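Local coordinates for putative pectin lyase (Geobacillus virus E2, PDB 7CHU), which probably serves as the trimeric tailspike of a thermophilic bacteriophage, recognising and perhaps cleaving host surface polysaccharide through a pectin-lyase-like beta-helix, at residues I214-T220 with D248-L254; Y241-S247 with Y269-N275; R278-F284 with D310-Y315. All coordinates share one frame; numbering follows the deposited sequence.

Contact 1 (I214-T220 with D248-L254)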
loop_
_atom_site.group_PDB
_atom_site.type_symbol
_atom_site.label_atom_id
_atom_site.label_comp_id
_atom_site.label_asym_id
_atom_site.label_seq_id
_atom_site.Cartn_x
_atom_site.Cartn_y
_atom_site.Cartn_z
ATOM N N ILE A 214 -18.773 12.313 7.381
ATOM C CA ILE A 214 -18.593 12.255 5.933
ATOM C C ILE A 214 -19.939 11.885 5.324
ATOM O O ILE A 214 -20.496 10.832 5.645
ATOM C CB ILE A 214 -17.503 11.229 5.533
ATOM C CG1 ILE A 214 -16.129 11.673 6.065
ATOM C CG2 ILE A 214 -17.434 11.023 4.014
ATOM C CD1 ILE A 214 -15.008 10.618 5.838
ATOM N N GLU A 215 -20.473 12.746 4.458
ATOM C CA GLU A 215 -21.769 12.505 3.833
ATOM C C GLU A 215 -21.673 12.815 2.351
ATOM O O GLU A 215 -21.351 13.944 1.979
ATOM C CB GLU A 215 -22.871 13.360 4.469
ATOM C CG GLU A 215 -24.207 13.178 3.752
ATOM C CD GLU A 215 -25.327 14.070 4.325
ATOM O OE1 GLU A 215 -26.251 14.430 3.565
ATOM O OE2 GLU A 215 -25.284 14.399 5.532
ATOM N N GLU A 216 -21.945 11.818 1.520
ATOM C CA GLU A 216 -21.918 11.946 0.070
ATOM C C GLU A 216 -20.611 12.566 -0.425
ATOM O O GLU A 216 -20.596 13.577 -1.130
ATOM C CB GLU A 216 -23.132 12.741 -0.429
ATOM C CG GLU A 216 -23.447 12.435 -1.894
ATOM C CD GLU A 216 -24.387 13.457 -2.523
ATOM O OE1 GLU A 216 -25.381 13.856 -1.844
ATOM O OE2 GLU A 216 -24.131 13.860 -3.689
ATOM N N VAL A 217 -19.496 11.928 -0.073
ATOM C CA VAL A 217 -18.172 12.405 -0.464
ATOM C C VAL A 217 -17.579 11.421 -1.462
ATOM O O VAL A 217 -17.628 10.203 -1.245
ATOM C CB VAL A 217 -17.250 12.599 0.751
ATOM C CG1 VAL A 217 -15.817 12.871 0.288
ATOM C CG2 VAL A 217 -17.770 13.756 1.599
ATOM N N TRP A 218 -17.028 11.954 -2.554
ATOM C CA TRP A 218 -16.512 11.174 -3.669
ATOM C C TRP A 218 -15.016 11.397 -3.865
ATOM O O TRP A 218 -14.522 12.527 -3.736
ATOM C CB TRP A 218 -17.199 11.542 -4.974
ATOM C CG TRP A 218 -18.678 11.460 -4.971
ATOM C CD1 TRP A 218 -19.479 10.865 -4.031
ATOM C CD2 TRP A 218 -19.550 11.951 -5.993
ATOM N NE1 TRP A 218 -20.791 10.966 -4.409
ATOM C CE2 TRP A 218 -20.864 11.646 -5.599
ATOM C CE3 TRP A 218 -19.345 12.637 -7.196
ATOM C CZ2 TRP A 218 -21.979 12.000 -6.368
ATOM C CZ3 TRP A 218 -20.463 13.010 -7.958
ATOM C CH2 TRP A 218 -21.754 12.686 -7.542
ATOM N N ASP A 219 -14.307 10.328 -4.214
ATOM C CA ASP A 219 -12.964 10.417 -4.816
ATOM C C ASP A 219 -11.998 11.225 -3.954
ATOM O O ASP A 219 -11.327 12.151 -4.417
ATOM C CB ASP A 219 -13.039 11.004 -6.227
ATOM C CG ASP A 219 -13.900 10.170 -7.185
ATOM O OD1 ASP A 219 -13.557 9.004 -7.457
ATOM O OD2 ASP A 219 -14.904 10.685 -7.725
ATOM N N THR A 220 -11.922 10.873 -2.677
ATOM C CA THR A 220 -11.138 11.642 -1.722
ATOM C C THR A 220 -10.084 10.765 -1.053
ATOM O O THR A 220 -10.399 9.685 -0.538
ATOM C CB THR A 220 -12.113 12.285 -0.720
ATOM O OG1 THR A 220 -12.870 13.251 -1.454
ATOM C CG2 THR A 220 -11.400 12.969 0.426
ATOM N N ASP A 248 -27.237 10.295 -3.144
ATOM C CA ASP A 248 -26.268 9.450 -3.815
ATOM C C ASP A 248 -25.535 8.634 -2.757
ATOM O O ASP A 248 -26.181 8.109 -1.843
ATOM C CB ASP A 248 -25.320 10.292 -4.682
ATOM C CG ASP A 248 -24.574 9.445 -5.694
ATOM O OD1 ASP A 248 -25.150 9.089 -6.749
ATOM O OD2 ASP A 248 -23.421 9.070 -5.387
ATOM N N ASN A 249 -24.210 8.544 -2.817
ATOM C CA ASN A 249 -23.508 7.763 -1.807
ATOM C C ASN A 249 -22.156 8.390 -1.523
ATOM O O ASN A 249 -21.758 9.361 -2.163
ATOM C CB ASN A 249 -23.369 6.301 -2.247
ATOM C CG ASN A 249 -22.310 6.096 -3.335
ATOM O OD1 ASN A 249 -21.735 7.048 -3.855
ATOM N ND2 ASN A 249 -22.049 4.829 -3.680
ATOM N N SER A 250 -21.437 7.814 -0.565
ATOM C CA SER A 250 -20.010 8.079 -0.437
ATOM C C SER A 250 -19.269 6.952 -1.145
ATOM O O SER A 250 -19.606 5.782 -0.971
ATOM C CB SER A 250 -19.590 8.155 1.032
ATOM O OG SER A 250 -20.020 9.379 1.632
ATOM N N ASN A 251 -18.273 7.300 -1.951
ATOM C CA ASN A 251 -17.544 6.285 -2.692
ATOM C C ASN A 251 -16.129 6.783 -2.978
ATOM O O ASN A 251 -15.867 7.993 -2.997
ATOM C CB ASN A 251 -18.284 5.904 -3.990
ATOM C CG ASN A 251 -18.259 7.007 -5.009
ATOM O OD1 ASN A 251 -17.247 7.203 -5.672
ATOM N ND2 ASN A 251 -19.365 7.766 -5.118
ATOM N N ARG A 252 -15.218 5.832 -3.172
ATOM C CA ARG A 252 -13.812 6.132 -3.456
ATOM C C ARG A 252 -13.187 7.025 -2.384
ATOM O O ARG A 252 -12.395 7.926 -2.679
ATOM C CB ARG A 252 -13.667 6.742 -4.850
ATOM C CG ARG A 252 -13.810 5.714 -5.968
ATOM C CD ARG A 252 -12.634 4.715 -5.941
ATOM N NE ARG A 252 -11.372 5.386 -6.224
ATOM C CZ ARG A 252 -10.175 4.800 -6.188
ATOM N NH1 ARG A 252 -10.077 3.512 -5.897
ATOM N NH2 ARG A 252 -9.073 5.505 -6.471
ATOM N N LEU A 253 -13.557 6.795 -1.130
ATOM C CA LEU A 253 -12.812 7.316 0.010
ATOM C C LEU A 253 -11.637 6.381 0.283
ATOM O O LEU A 253 -11.854 5.208 0.607
ATOM C CB LEU A 253 -13.695 7.396 1.253
ATOM C CG LEU A 253 -15.010 8.201 1.220
ATOM C CD1 LEU A 253 -15.792 7.961 2.502
ATOM C CD2 LEU A 253 -14.696 9.648 1.073
ATOM N N LEU A 254 -10.408 6.889 0.185
ATOM C CA LEU A 254 -9.206 6.071 0.371
ATOM C C LEU A 254 -8.488 6.519 1.633
ATOM O O LEU A 254 -7.893 7.601 1.661
ATOM C CB LEU A 254 -8.279 6.163 -0.840
ATOM C CG LEU A 254 -8.511 5.084 -1.914
ATOM C CD1 LEU A 254 -9.887 5.185 -2.617
ATOM C CD2 LEU A 254 -7.388 5.038 -2.960
HETATM O O HOH W 1 -26.669 11.692 -0.795
HETATM O O HOH W 2 -11.006 8.020 -6.865
HETATM O O HOH W 3 -17.121 8.924 -7.748
#
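Ile214 meets Leu253 tip to tip, CG2 to CD1 at 3.8 Å, inside the coil. At Glu216 the chain kinks, and OE1 reaches the backbone N of Asp248 through one water, while Lys193 and Arg168 form salt bridges with its carboxylate. The N-H of Val217 points almost straight at Ser250 OG (3.1 Å, 172°), and Val217 CG1, anti to the backbone N (chi1 171°), crosses Leu253 CD2 at 3.5 Å. The indole of Trp218 gives its NE1 proton to Asn249 O at 2.9 Å; the acceptor lies in the ring plane, although the bond is bent. Asn251 ND2 lies over one face of the ring, 3.3 Å from CD1, while Asn249 OD1 holds that amide in place. Asp219 turns the corner. Its OD1 and Arg252 NE share a water; OD1 also forms a salt bridge with Lys288 of the second subunit, and Arg252 NH2 a hydrogen bond with Gly286 O of that subunit. At Thr220 the parallel pairing with strand 251-256 carries on, Leu254 N giving its hydrogen to Thr220 O at 2.9 Å. These two successive beta-helix turns have strand 187-195 against Val217 and Trp218, strand 240-243 against Ser250 and Leu253, and strand 283-285 beside Arg252 and Leu254.

Contact 2 (Y241-S247 with Y269-N275)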
loop_
_atom_site.group_PDB
_atom_site.type_symbol
_atom_site.label_atom_id
_atom_site.label_comp_id
_atom_site.label_asym_id
_atom_site.label_seq_id
_atom_site.Cartn_x
_atom_site.Cartn_y
_atom_site.Cartn_z
ATOM N N TYR A 241 -17.680 8.604 10.638
ATOM C CA TYR A 241 -19.037 8.212 10.264
ATOM C C TYR A 241 -19.229 8.545 8.790
ATOM O O TYR A 241 -19.139 9.717 8.404
ATOM C CB TYR A 241 -20.062 8.933 11.137
ATOM C CG TYR A 241 -21.474 8.350 11.095
ATOM C CD1 TYR A 241 -22.372 8.667 10.062
ATOM C CD2 TYR A 241 -21.920 7.504 12.101
ATOM C CE1 TYR A 241 -23.683 8.114 10.039
ATOM C CE2 TYR A 241 -23.222 6.968 12.085
ATOM C CZ TYR A 241 -24.080 7.271 11.057
ATOM O OH TYR A 241 -25.343 6.731 11.075
ATOM N N ILE A 242 -19.464 7.528 7.968
ATOM C CA ILE A 242 -19.581 7.696 6.523
ATOM C C ILE A 242 -21.027 7.392 6.140
ATOM O O ILE A 242 -21.475 6.246 6.252
ATOM C CB ILE A 242 -18.602 6.783 5.763
ATOM C CG1 ILE A 242 -17.153 7.126 6.172
ATOM C CG2 ILE A 242 -18.835 6.941 4.261
ATOM C CD1 ILE A 242 -16.073 6.023 5.883
ATOM N N TYR A 243 -21.755 8.419 5.686
ATOM C CA TYR A 243 -23.181 8.339 5.381
ATOM C C TYR A 243 -23.406 8.510 3.877
ATOM O O TYR A 243 -22.720 9.299 3.226
ATOM C CB TYR A 243 -23.921 9.441 6.168
ATOM C CG TYR A 243 -25.431 9.461 6.082
ATOM C CD1 TYR A 243 -26.177 8.280 6.066
ATOM C CD2 TYR A 243 -26.115 10.667 6.069
ATOM C CE1 TYR A 243 -27.574 8.308 6.000
ATOM C CE2 TYR A 243 -27.504 10.715 6.008
ATOM C CZ TYR A 243 -28.232 9.532 5.976
ATOM O OH TYR A 243 -29.609 9.570 5.930
ATOM N N ASN A 244 -24.345 7.767 3.307
ATOM C CA ASN A 244 -24.582 7.990 1.884
ATOM C C ASN A 244 -25.408 9.260 1.641
ATOM O O ASN A 244 -25.223 9.920 0.610
ATOM C CB ASN A 244 -25.226 6.751 1.217
ATOM C CG ASN A 244 -26.526 6.267 1.897
ATOM O OD1 ASN A 244 -26.854 6.601 3.035
ATOM N ND2 ASN A 244 -27.235 5.406 1.188
ATOM N N GLY A 245 -26.230 9.664 2.599
ATOM C CA GLY A 245 -27.181 10.748 2.388
ATOM C C GLY A 245 -28.403 10.299 1.609
ATOM O O GLY A 245 -28.598 9.111 1.327
ATOM N N THR A 246 -29.236 11.273 1.228
ATOM C CA THR A 246 -30.518 10.943 0.627
ATOM C C THR A 246 -30.509 10.951 -0.895
ATOM O O THR A 246 -31.530 10.593 -1.498
ATOM C CB THR A 246 -31.603 11.912 1.119
ATOM O OG1 THR A 246 -31.206 13.237 0.784
ATOM C CG2 THR A 246 -31.772 11.797 2.617
ATOM N N SER A 247 -29.412 11.353 -1.533
ATOM C CA SER A 247 -29.359 11.474 -2.987
ATOM C C SER A 247 -28.458 10.448 -3.648
ATOM O O SER A 247 -28.827 9.857 -4.669
ATOM C CB SER A 247 -28.858 12.882 -3.392
ATOM O OG SER A 247 -29.824 13.858 -3.074
ATOM N N TYR A 269 -17.719 3.762 10.983
ATOM C CA TYR A 269 -19.122 3.364 10.921
ATOM C C TYR A 269 -19.675 3.774 9.559
ATOM O O TYR A 269 -19.769 4.970 9.270
ATOM C CB TYR A 269 -19.920 4.023 12.057
ATOM C CG TYR A 269 -21.302 3.463 12.231
ATOM C CD1 TYR A 269 -22.316 3.812 11.348
ATOM C CD2 TYR A 269 -21.591 2.563 13.262
ATOM C CE1 TYR A 269 -23.608 3.312 11.479
ATOM C CE2 TYR A 269 -22.883 2.044 13.414
ATOM C CZ TYR A 269 -23.887 2.435 12.523
ATOM O OH TYR A 269 -25.161 1.937 12.633
ATOM N N PHE A 270 -19.995 2.795 8.709
ATOM C CA PHE A 270 -20.637 3.057 7.429
ATOM C C PHE A 270 -22.145 2.988 7.629
ATOM O O PHE A 270 -22.649 2.074 8.287
ATOM C CB PHE A 270 -20.225 2.052 6.352
ATOM C CG PHE A 270 -18.883 2.325 5.732
ATOM C CD1 PHE A 270 -18.756 3.154 4.626
ATOM C CD2 PHE A 270 -17.755 1.734 6.244
ATOM C CE1 PHE A 270 -17.512 3.392 4.043
ATOM C CE2 PHE A 270 -16.506 1.929 5.654
ATOM C CZ PHE A 270 -16.373 2.757 4.566
ATOM N N ASP A 271 -22.857 3.964 7.073
ATOM C CA ASP A 271 -24.312 4.050 7.183
ATOM C C ASP A 271 -24.846 4.243 5.769
ATOM O O ASP A 271 -24.562 5.263 5.140
ATOM C CB ASP A 271 -24.696 5.204 8.111
ATOM C CG ASP A 271 -26.206 5.411 8.239
ATOM O OD1 ASP A 271 -27.015 4.788 7.504
ATOM O OD2 ASP A 271 -26.572 6.246 9.096
ATOM N N SER A 272 -25.554 3.241 5.246
ATOM C CA SER A 272 -26.105 3.301 3.895
ATOM C C SER A 272 -27.623 3.423 3.921
ATOM O O SER A 272 -28.286 3.117 2.920
ATOM C CB SER A 272 -25.696 2.077 3.075
ATOM O OG SER A 272 -24.338 2.150 2.628
ATOM N N THR A 273 -28.179 3.880 5.036
ATOM C CA THR A 273 -29.635 3.925 5.167
ATOM C C THR A 273 -30.278 5.157 4.542
ATOM O O THR A 273 -31.507 5.249 4.542
ATOM C CB THR A 273 -30.061 3.876 6.629
ATOM O OG1 THR A 273 -29.598 5.056 7.303
ATOM C CG2 THR A 273 -29.547 2.584 7.313
ATOM N N GLY A 274 -29.510 6.094 3.987
ATOM C CA GLY A 274 -30.115 7.348 3.554
ATOM C C GLY A 274 -30.978 7.221 2.308
ATOM O O GLY A 274 -31.974 7.940 2.155
ATOM N N ASN A 275 -30.600 6.337 1.393
ATOM C CA ASN A 275 -31.358 6.109 0.163
ATOM C C ASN A 275 -30.874 4.799 -0.452
ATOM O O ASN A 275 -30.062 4.082 0.137
ATOM C CB ASN A 275 -31.214 7.301 -0.796
ATOM C CG ASN A 275 -29.885 7.293 -1.553
ATOM O OD1 ASN A 275 -29.819 6.807 -2.683
ATOM N ND2 ASN A 275 -28.833 7.851 -0.941
HETATM O O HOH W 4 -31.096 7.444 7.343
HETATM O O HOH W 5 -30.994 8.091 -4.889
#
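Parallel strands 241-243 and 269-271 are equivalent rungs on one face of the right-handed beta-helix expected of the pectate lyase-like family, and the contact runs on into the turns that follow them. Their axes approach to 4.8 Å, and the residues stack in exact register: Tyr241 on Tyr269, Ile242 on Phe270, Tyr243 on Asp271. Ile242 binds the next rung through both backbone polar atoms, taking Asp271 N and giving its own N-H to Tyr269 O.

On the face carrying the tyrosines, the Tyr241 and Tyr269 rings point the same way with planes only 7° apart, but they are slid so far that they barely overlap; Tyr241 CE2 lies 3.4 Å from Tyr269 CD1. The Tyr241 hydroxyl donates to Asp271 OD2, ring and carboxylate planes steeply inclined; the modelled 2.4 Å is very short, its exact length doubtful. The other oxygen, OD1, accepts the Thr273 N-H, which makes an Asx turn, and also the Thr273 hydroxyl; the two bonds help fix the carboxylate's rotation. On the opposite face, inside the coil, Ile242 CD1 sits over the Phe270 ring, 3.9 Å from its centroid, a CH-pi contact.

Beyond the strands, Asn244 reaches across to the neighbouring turn. With CG between the backbone N and the carbonyl carbon (chi1 55°), its OD1 receives Gly274 N in the carbonyl plane, on a lone pair, at 2.9 Å. Its ND2 makes weak bonds to Ser272 O and Asn275 O, and a stronger one to Arg277 O. Gly274 CA packs against Gly245 O, 3.2 Å away, in a CA-H...O contact. Finally, Asn275 ND2 donates to Gly245 O at 2.6 Å, the oxygen lying in the amide plane but the nitrogen standing above the carbonyl plane.

Contact 3 (R278-F284 with D310-Y315)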
loop_
_atom_site.group_PDB
_atom_site.type_symbol
_atom_site.label_atom_id
_atom_site.label_comp_id
_atom_site.label_asym_id
_atom_site.label_seq_id
_atom_site.Cartn_x
_atom_site.Cartn_y
_atom_site.Cartn_z
ATOM N N ARG A 278 -26.021 2.602 -2.073
ATOM C CA ARG A 278 -25.221 2.259 -0.911
ATOM C C ARG A 278 -23.790 2.768 -1.066
ATOM O O ARG A 278 -23.290 2.936 -2.180
ATOM C CB ARG A 278 -25.236 0.743 -0.692
ATOM C CG ARG A 278 -26.663 0.186 -0.458
ATOM C CD ARG A 278 -26.713 -1.342 -0.588
ATOM N NE ARG A 278 -25.557 -1.971 0.059
ATOM C CZ ARG A 278 -25.380 -2.079 1.380
ATOM N NH1 ARG A 278 -26.296 -1.623 2.222
ATOM N NH2 ARG A 278 -24.270 -2.645 1.864
ATOM N N ASN A 279 -23.161 3.061 0.073
ATOM C CA ASN A 279 -21.746 3.391 0.096
ATOM C C ASN A 279 -20.962 2.290 -0.600
ATOM O O ASN A 279 -21.260 1.093 -0.457
ATOM C CB ASN A 279 -21.266 3.580 1.542
ATOM C CG ASN A 279 -21.930 4.794 2.219
ATOM O OD1 ASN A 279 -22.112 5.846 1.599
ATOM N ND2 ASN A 279 -22.275 4.651 3.485
ATOM N N GLY A 280 -19.970 2.689 -1.384
ATOM C CA GLY A 280 -19.254 1.696 -2.169
ATOM C C GLY A 280 -17.839 2.103 -2.510
ATOM O O GLY A 280 -17.506 3.288 -2.571
ATOM N N ASN A 281 -17.005 1.090 -2.743
ATOM C CA ASN A 281 -15.686 1.298 -3.336
ATOM C C ASN A 281 -14.806 2.214 -2.490
ATOM O O ASN A 281 -14.001 2.986 -3.003
ATOM C CB ASN A 281 -15.813 1.818 -4.765
ATOM C CG ASN A 281 -15.592 0.726 -5.773
ATOM O OD1 ASN A 281 -14.464 0.213 -5.915
ATOM N ND2 ASN A 281 -16.660 0.333 -6.468
ATOM N N ASN A 282 -14.920 2.089 -1.181
ATOM C CA ASN A 282 -14.036 2.787 -0.268
ATOM C C ASN A 282 -12.948 1.844 0.216
ATOM O O ASN A 282 -13.134 0.630 0.215
ATOM C CB ASN A 282 -14.857 3.336 0.875
ATOM C CG ASN A 282 -15.985 4.200 0.355
ATOM O OD1 ASN A 282 -15.718 5.252 -0.234
ATOM N ND2 ASN A 282 -17.240 3.737 0.506
ATOM N N GLN A 283 -11.803 2.403 0.620
ATOM C CA GLN A 283 -10.620 1.587 0.862
ATOM C C GLN A 283 -9.946 1.983 2.164
ATOM O O GLN A 283 -9.919 3.164 2.526
ATOM C CB GLN A 283 -9.611 1.717 -0.288
ATOM C CG GLN A 283 -10.181 1.379 -1.666
ATOM C CD GLN A 283 -9.130 0.841 -2.620
ATOM O OE1 GLN A 283 -7.996 0.547 -2.212
ATOM N NE2 GLN A 283 -9.502 0.683 -3.891
ATOM N N PHE A 284 -9.378 0.983 2.839
ATOM C CA PHE A 284 -8.534 1.150 4.016
ATOM C C PHE A 284 -7.263 0.353 3.752
ATOM O O PHE A 284 -7.303 -0.879 3.727
ATOM C CB PHE A 284 -9.241 0.658 5.275
ATOM C CG PHE A 284 -10.496 1.434 5.575
ATOM C CD1 PHE A 284 -11.692 1.092 4.965
ATOM C CD2 PHE A 284 -10.454 2.524 6.413
ATOM C CE1 PHE A 284 -12.851 1.844 5.185
ATOM C CE2 PHE A 284 -11.622 3.289 6.661
ATOM C CZ PHE A 284 -12.811 2.941 6.050
ATOM N N ASP A 310 -21.673 -1.229 6.691
ATOM C CA ASP A 310 -22.887 -1.203 5.865
ATOM C C ASP A 310 -22.535 -0.532 4.539
ATOM O O ASP A 310 -22.808 0.653 4.300
ATOM C CB ASP A 310 -24.028 -0.490 6.585
ATOM C CG ASP A 310 -25.323 -0.422 5.759
ATOM O OD1 ASP A 310 -25.544 -1.240 4.823
ATOM O OD2 ASP A 310 -26.135 0.478 6.065
ATOM N N GLY A 311 -21.916 -1.322 3.659
ATOM C CA GLY A 311 -21.425 -0.837 2.378
ATOM C C GLY A 311 -21.012 -1.992 1.492
ATOM O O GLY A 311 -20.937 -3.144 1.930
ATOM N N ASP A 312 -20.732 -1.667 0.229
ATOM C CA ASP A 312 -20.359 -2.657 -0.771
ATOM C C ASP A 312 -18.975 -2.368 -1.332
ATOM O O ASP A 312 -18.519 -1.219 -1.341
ATOM C CB ASP A 312 -21.372 -2.698 -1.914
ATOM C CG ASP A 312 -22.786 -3.002 -1.437
ATOM O OD1 ASP A 312 -22.978 -3.845 -0.524
ATOM O OD2 ASP A 312 -23.721 -2.392 -1.999
ATOM N N VAL A 313 -18.314 -3.424 -1.822
ATOM C CA VAL A 313 -17.030 -3.303 -2.520
ATOM C C VAL A 313 -16.056 -2.444 -1.727
ATOM O O VAL A 313 -15.411 -1.544 -2.279
ATOM C CB VAL A 313 -17.206 -2.721 -3.937
ATOM C CG1 VAL A 313 -16.000 -3.083 -4.813
ATOM C CG2 VAL A 313 -18.493 -3.226 -4.576
ATOM N N THR A 314 -15.945 -2.701 -0.437
ATOM C CA THR A 314 -14.935 -2.045 0.374
ATOM C C THR A 314 -13.660 -2.875 0.348
ATOM O O THR A 314 -13.710 -4.113 0.347
ATOM C CB THR A 314 -15.432 -1.881 1.818
ATOM O OG1 THR A 314 -16.766 -1.358 1.798
ATOM C CG2 THR A 314 -14.528 -0.946 2.628
ATOM N N TYR A 315 -12.522 -2.202 0.346
ATOM C CA TYR A 315 -11.229 -2.880 0.306
ATOM C C TYR A 315 -10.548 -2.653 1.649
ATOM O O TYR A 315 -10.178 -1.520 1.972
ATOM C CB TYR A 315 -10.352 -2.346 -0.826
ATOM C CG TYR A 315 -10.969 -2.332 -2.218
ATOM C CD1 TYR A 315 -11.999 -1.453 -2.528
ATOM C CD2 TYR A 315 -10.482 -3.167 -3.234
ATOM C CE1 TYR A 315 -12.534 -1.398 -3.800
ATOM C CE2 TYR A 315 -11.010 -3.127 -4.515
ATOM C CZ TYR A 315 -12.047 -2.230 -4.788
ATOM O OH TYR A 315 -12.580 -2.153 -6.053
HETATM O O HOH W 6 -17.102 0.695 0.293
#
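The two backbones run roughly alongside each other, their end-to-end directions 42° apart, joined by Asp312 N to Asn279 O, Asn281 N to Asp312 O, Tyr315 N to Asn282 O and Phe284 N to Tyr315 O.

At one end Arg278, bent at chi3 (42°), sets its guanidinium between two aspartates. NE meets Asp312 OD2 at 2.8 Å and NH2 meets Asp312 OD1 at 3.0 Å, a side-on grip in which both oxygens lie near the guanidinium plane, although the carboxylate is turned 46° against it. NH1 donates to Asp310 OD1 at 2.7 Å, meeting that oxygen on its syn side, somewhat out of the carboxylate plane.

At the other end the Tyr315 ring is held on a face and at an edge: Gln283 NE2 lies 3.5 Å above the ring plane, over its centre, with the amide stacked, and the hydroxyl donates to Asn281 OD1 at 3.0 Å. Gln283 NE2 also bonds to Asn318 O of the second subunit. Between these ends, one water donates to Asp312 O and Thr314 OG1 and accepts from Asn282 N.

Here two successive coils stack as each passes from one face of the beta-helix to the next: Asn282 and Phe284 pack on Phe270 of strand 268-271, Gln283 lies against strand 251-256, and Thr314 touches Leu309 of strand 307-309.

How the contacts relate
From the N terminus, the chain leaves strand 212-215, turns the corner into strand 220-228, and comes round through strand 240-243 to 248-254, where contact 1 closes one turn of the coil. Contact 2 opens at 241-247, before that closure, and closes at 269-275, so the two cross. Contact 3 follows in series, closing a further turn between 278-284 and 310-315. Contact 2 lies on the face built from strands 212-215, 240-243 and 268-271, whereas contacts 1 and 3 round the corner onto the face that meets the second subunit. Asn249 ND2 to Arg278 O, Asp248 O to Asn275 ND2, and Ser272 OG to Asp310 O tie the three together.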